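Local coordinates for Oxidored_FMN domain-containing protein ([Pseudomonas] geniculata N1, PDB 6L6J), which is a 6-hydroxypseudooxynicotine amine oxidase (HisD) that carries FMN and a [4Fe-4S] cluster and also binds ADP, at residues G521-A535 with C546-W560. Sequence-based numbering, arbitrary orientation.
Sequences GSVIVYDEDYYYMAA and CKVTYVTTASDPSPW
Strands 522-527 and 547-552, paired in parallel from Ser522 with Lys547 to Tyr526 with Val551, are the two strands of a beta-alpha-beta unit whose helix is 533-542. Backbone bonds alternate between them, such as Thr549 N to Val523 O (3.0 Å) and Asp527 N to Val551 O (2.9 Å). On the face turned to that helix, Val525 CG2 meets Val548 CG1 at 3.9 Å; on the other, Tyr526 CD1 and Ile524 CG2 rest on the two methyls of Val551.

Past Tyr526 and Val551, polar groups take over. Asp527 holds CG anti to its backbone N (chi1 -176°), bringing OD2 to the edge of the Tyr550 ring, where the hydroxyl donates to it. OD1 accepts from Asp529 N and Tyr530 N on one face of its plane, an Asx motif, while Tyr550 OH accepts Ser558 N at 3.0 Å. The Tyr530 ring carries Ala554 CB and Pro559 CG over one face, its OH lies 2.8 Å from Thr553 OG1, and its backbone O accepts Trp560 N (3.0 Å). Cutting Tyr530 back to an alanine is likely to open a gap beside Ala554 and Pro559 and cost Thr553 a hydroxyl partner. Further on, the Trp560 edge, at CD1, meets the Tyr531 face in a T-shaped pair (planes at 80°), and a water joins Trp560 NE1 to Tyr531 OH. Tyr531 comes within about 5 Å, side chain to side chain, of cluster ligand Cys347, beyond the parallel beta-alpha-beta crossover of a Rossmann-like domain.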
# COMPACT_ATOMS: atom_id res chain seq x y z
N GLY A 521 19.97 -14.75 26.70
CA GLY A 521 19.03 -15.81 27.10
C GLY A 521 17.83 -15.87 26.18
O GLY A 521 17.90 -15.31 25.05
N SER A 522 16.78 -16.55 26.64
CA SER A 522 15.52 -16.78 25.91
C SER A 522 14.60 -15.59 26.19
O SER A 522 14.76 -14.95 27.24
CB SER A 522 14.91 -18.08 26.32
OG SER A 522 14.64 -18.07 27.72
N VAL A 523 13.69 -15.29 25.27
CA VAL A 523 12.65 -14.23 25.45
C VAL A 523 11.42 -14.63 24.63
O VAL A 523 11.57 -15.06 23.45
CB VAL A 523 13.19 -12.83 25.10
CG1 VAL A 523 13.91 -12.82 23.77
CG2 VAL A 523 12.09 -11.78 25.10
N ILE A 524 10.26 -14.52 25.28
CA ILE A 524 8.91 -14.69 24.65
C ILE A 524 8.36 -13.30 24.32
O ILE A 524 8.26 -12.44 25.24
CB ILE A 524 7.95 -15.48 25.56
CG1 ILE A 524 8.24 -16.98 25.46
CG2 ILE A 524 6.51 -15.15 25.20
CD1 ILE A 524 7.51 -17.81 26.48
N VAL A 525 8.02 -13.09 23.05
CA VAL A 525 7.28 -11.88 22.58
C VAL A 525 5.86 -12.34 22.34
O VAL A 525 5.68 -13.26 21.55
CB VAL A 525 7.89 -11.24 21.32
CG1 VAL A 525 7.24 -9.91 20.99
CG2 VAL A 525 9.39 -11.05 21.48
N TYR A 526 4.92 -11.77 23.10
CA TYR A 526 3.47 -12.12 23.06
C TYR A 526 2.76 -11.04 22.26
O TYR A 526 2.83 -9.85 22.66
CB TYR A 526 2.94 -12.28 24.48
CG TYR A 526 1.54 -12.82 24.60
CD1 TYR A 526 1.14 -13.96 23.92
CD2 TYR A 526 0.63 -12.22 25.46
CE1 TYR A 526 -0.14 -14.47 24.08
CE2 TYR A 526 -0.65 -12.72 25.62
CZ TYR A 526 -1.04 -13.84 24.92
OH TYR A 526 -2.31 -14.31 25.09
N ASP A 527 2.17 -11.44 21.13
CA ASP A 527 1.51 -10.55 20.16
C ASP A 527 -0.01 -10.69 20.30
O ASP A 527 -0.54 -11.72 19.87
CB ASP A 527 1.98 -10.85 18.74
CG ASP A 527 1.41 -9.90 17.72
OD1 ASP A 527 0.91 -8.82 18.15
OD2 ASP A 527 1.48 -10.23 16.51
N GLU A 528 -0.64 -9.69 20.92
CA GLU A 528 -2.10 -9.44 20.94
C GLU A 528 -2.43 -8.14 20.19
O GLU A 528 -3.55 -7.62 20.36
CB GLU A 528 -2.58 -9.34 22.39
CG GLU A 528 -2.80 -10.68 23.05
CD GLU A 528 -4.23 -11.18 22.98
OE1 GLU A 528 -5.10 -10.53 23.57
OE2 GLU A 528 -4.46 -12.21 22.31
N ASP A 529 -1.46 -7.58 19.44
CA ASP A 529 -1.63 -6.36 18.62
C ASP A 529 -1.93 -6.77 17.18
O ASP A 529 -2.78 -6.12 16.57
CB ASP A 529 -0.39 -5.48 18.66
CG ASP A 529 -0.40 -4.40 17.61
OD1 ASP A 529 -1.02 -3.36 17.84
OD2 ASP A 529 0.20 -4.63 16.55
N TYR A 530 -1.23 -7.79 16.66
CA TYR A 530 -1.53 -8.49 15.38
C TYR A 530 -0.95 -7.74 14.17
O TYR A 530 -1.25 -8.12 13.00
CB TYR A 530 -3.05 -8.69 15.19
CG TYR A 530 -3.72 -9.69 16.11
CD1 TYR A 530 -3.03 -10.32 17.14
CD2 TYR A 530 -5.06 -9.98 15.97
CE1 TYR A 530 -3.65 -11.25 17.97
CE2 TYR A 530 -5.71 -10.87 16.81
CZ TYR A 530 -5.00 -11.51 17.81
OH TYR A 530 -5.65 -12.43 18.57
N TYR A 531 -0.14 -6.69 14.39
CA TYR A 531 0.52 -5.96 13.27
C TYR A 531 2.05 -6.11 13.37
O TYR A 531 2.51 -7.21 13.68
CB TYR A 531 -0.10 -4.56 13.25
CG TYR A 531 0.21 -3.72 12.04
CD1 TYR A 531 0.75 -4.27 10.89
CD2 TYR A 531 0.01 -2.36 12.06
CE1 TYR A 531 1.09 -3.48 9.80
CE2 TYR A 531 0.31 -1.56 10.96
CZ TYR A 531 0.86 -2.12 9.83
OH TYR A 531 1.17 -1.34 8.73
N TYR A 532 2.84 -5.06 13.18
CA TYR A 532 4.31 -5.14 13.00
C TYR A 532 5.09 -5.03 14.32
O TYR A 532 6.23 -5.49 14.35
CB TYR A 532 4.76 -4.00 12.08
CG TYR A 532 4.50 -2.63 12.65
CD1 TYR A 532 3.30 -1.98 12.42
CD2 TYR A 532 5.45 -1.96 13.41
CE1 TYR A 532 3.05 -0.71 12.90
CE2 TYR A 532 5.21 -0.69 13.90
CZ TYR A 532 4.01 -0.06 13.65
OH TYR A 532 3.79 1.20 14.14
N MET A 533 4.54 -4.41 15.36
CA MET A 533 5.34 -4.00 16.54
C MET A 533 5.97 -5.22 17.22
O MET A 533 7.13 -5.12 17.66
CB MET A 533 4.51 -3.25 17.57
CG MET A 533 5.31 -2.82 18.79
SD MET A 533 6.87 -1.94 18.41
CE MET A 533 6.28 -0.26 18.27
N ALA A 534 5.27 -6.33 17.31
CA ALA A 534 5.79 -7.54 17.99
C ALA A 534 6.81 -8.23 17.09
O ALA A 534 7.81 -8.72 17.64
CB ALA A 534 4.67 -8.46 18.40
N ALA A 535 6.56 -8.31 15.77
CA ALA A 535 7.48 -8.98 14.83
C ALA A 535 8.77 -8.16 14.78
O ALA A 535 9.88 -8.75 14.66
CB ALA A 535 6.89 -9.14 13.45
N CYS A 546 19.59 -12.69 21.64
CA CYS A 546 18.53 -13.44 22.38
C CYS A 546 17.95 -14.54 21.48
O CYS A 546 17.82 -14.30 20.28
CB CYS A 546 17.37 -12.57 22.85
SG CYS A 546 17.87 -11.08 23.74
N LYS A 547 17.64 -15.70 22.05
CA LYS A 547 16.78 -16.73 21.43
C LYS A 547 15.33 -16.27 21.62
O LYS A 547 14.87 -16.23 22.77
CB LYS A 547 17.05 -18.10 22.04
CG LYS A 547 16.01 -19.18 21.74
CD LYS A 547 16.05 -19.72 20.32
CE LYS A 547 14.73 -20.34 19.89
NZ LYS A 547 14.85 -21.09 18.61
N VAL A 548 14.65 -15.91 20.52
CA VAL A 548 13.25 -15.39 20.53
C VAL A 548 12.27 -16.51 20.16
O VAL A 548 12.51 -17.20 19.16
CB VAL A 548 13.08 -14.17 19.59
CG1 VAL A 548 11.66 -13.62 19.64
CG2 VAL A 548 14.07 -13.07 19.92
N THR A 549 11.17 -16.62 20.93
CA THR A 549 9.93 -17.30 20.50
C THR A 549 8.82 -16.24 20.30
O THR A 549 8.48 -15.54 21.27
CB THR A 549 9.50 -18.38 21.50
OG1 THR A 549 10.46 -19.43 21.51
CG2 THR A 549 8.17 -19.02 21.17
N TYR A 550 8.26 -16.16 19.10
CA TYR A 550 7.08 -15.29 18.81
C TYR A 550 5.82 -16.10 19.08
O TYR A 550 5.67 -17.19 18.46
CB TYR A 550 7.11 -14.78 17.36
CG TYR A 550 5.82 -14.15 16.91
CD1 TYR A 550 4.80 -14.90 16.34
CD2 TYR A 550 5.60 -12.79 17.09
CE1 TYR A 550 3.61 -14.31 15.94
CE2 TYR A 550 4.42 -12.19 16.68
CZ TYR A 550 3.42 -12.96 16.12
OH TYR A 550 2.25 -12.36 15.76
N VAL A 551 4.94 -15.59 19.95
CA VAL A 551 3.73 -16.30 20.47
C VAL A 551 2.51 -15.41 20.19
O VAL A 551 2.56 -14.25 20.68
CB VAL A 551 3.84 -16.59 21.97
CG1 VAL A 551 2.61 -17.30 22.52
CG2 VAL A 551 5.10 -17.38 22.32
N THR A 552 1.50 -15.90 19.46
CA THR A 552 0.22 -15.17 19.29
C THR A 552 -1.01 -16.06 19.56
O THR A 552 -0.92 -17.29 19.39
CB THR A 552 0.10 -14.52 17.90
OG1 THR A 552 -1.12 -13.77 17.96
CG2 THR A 552 0.09 -15.52 16.76
N THR A 553 -2.12 -15.40 19.92
CA THR A 553 -3.47 -16.00 20.11
C THR A 553 -4.16 -16.17 18.76
O THR A 553 -5.08 -17.00 18.67
CB THR A 553 -4.32 -15.13 21.05
OG1 THR A 553 -4.31 -13.79 20.55
CG2 THR A 553 -3.83 -15.16 22.49
N ALA A 554 -3.70 -15.42 17.76
CA ALA A 554 -4.14 -15.50 16.35
C ALA A 554 -3.64 -16.81 15.71
O ALA A 554 -2.66 -17.42 16.20
CB ALA A 554 -3.66 -14.28 15.60
N SER A 555 -4.31 -17.23 14.65
CA SER A 555 -4.00 -18.49 13.92
C SER A 555 -2.78 -18.31 13.02
O SER A 555 -2.16 -19.34 12.67
CB SER A 555 -5.18 -18.96 13.14
OG SER A 555 -6.25 -19.23 14.02
N ASP A 556 -2.48 -17.07 12.64
CA ASP A 556 -1.36 -16.71 11.74
C ASP A 556 -0.50 -15.67 12.44
O ASP A 556 -1.04 -14.86 13.21
CB ASP A 556 -1.89 -16.22 10.40
CG ASP A 556 -2.62 -17.30 9.63
OD1 ASP A 556 -1.96 -18.25 9.19
OD2 ASP A 556 -3.82 -17.17 9.47
N PRO A 557 0.85 -15.68 12.23
CA PRO A 557 1.71 -14.63 12.76
C PRO A 557 1.28 -13.29 12.13
O PRO A 557 1.02 -13.26 10.95
CB PRO A 557 3.14 -15.06 12.39
CG PRO A 557 2.97 -16.05 11.26
CD PRO A 557 1.61 -16.70 11.49
N SER A 558 1.21 -12.25 12.96
CA SER A 558 0.99 -10.82 12.59
C SER A 558 -0.15 -10.70 11.59
O SER A 558 0.05 -10.21 10.48
CB SER A 558 2.26 -10.22 12.05
OG SER A 558 3.26 -10.17 13.07
N PRO A 559 -1.37 -11.14 11.99
CA PRO A 559 -2.49 -11.35 11.06
C PRO A 559 -2.67 -10.24 10.02
O PRO A 559 -2.91 -10.54 8.84
CB PRO A 559 -3.69 -11.41 11.99
CG PRO A 559 -3.13 -12.06 13.21
CD PRO A 559 -1.74 -11.48 13.37
N TRP A 560 -2.52 -8.99 10.47
CA TRP A 560 -2.80 -7.80 9.62
C TRP A 560 -1.90 -7.80 8.38
O TRP A 560 -2.27 -7.14 7.37
CB TRP A 560 -2.63 -6.50 10.43
CG TRP A 560 -3.02 -5.30 9.63
CD1 TRP A 560 -2.21 -4.30 9.18
CD2 TRP A 560 -4.32 -5.04 9.09
NE1 TRP A 560 -2.93 -3.41 8.43
CE2 TRP A 560 -4.23 -3.85 8.35
CE3 TRP A 560 -5.55 -5.69 9.19
CZ2 TRP A 560 -5.34 -3.28 7.74
CZ3 TRP A 560 -6.64 -5.15 8.55
CH2 TRP A 560 -6.53 -3.96 7.83
O HOH W 1 -1.41 -1.10 7.43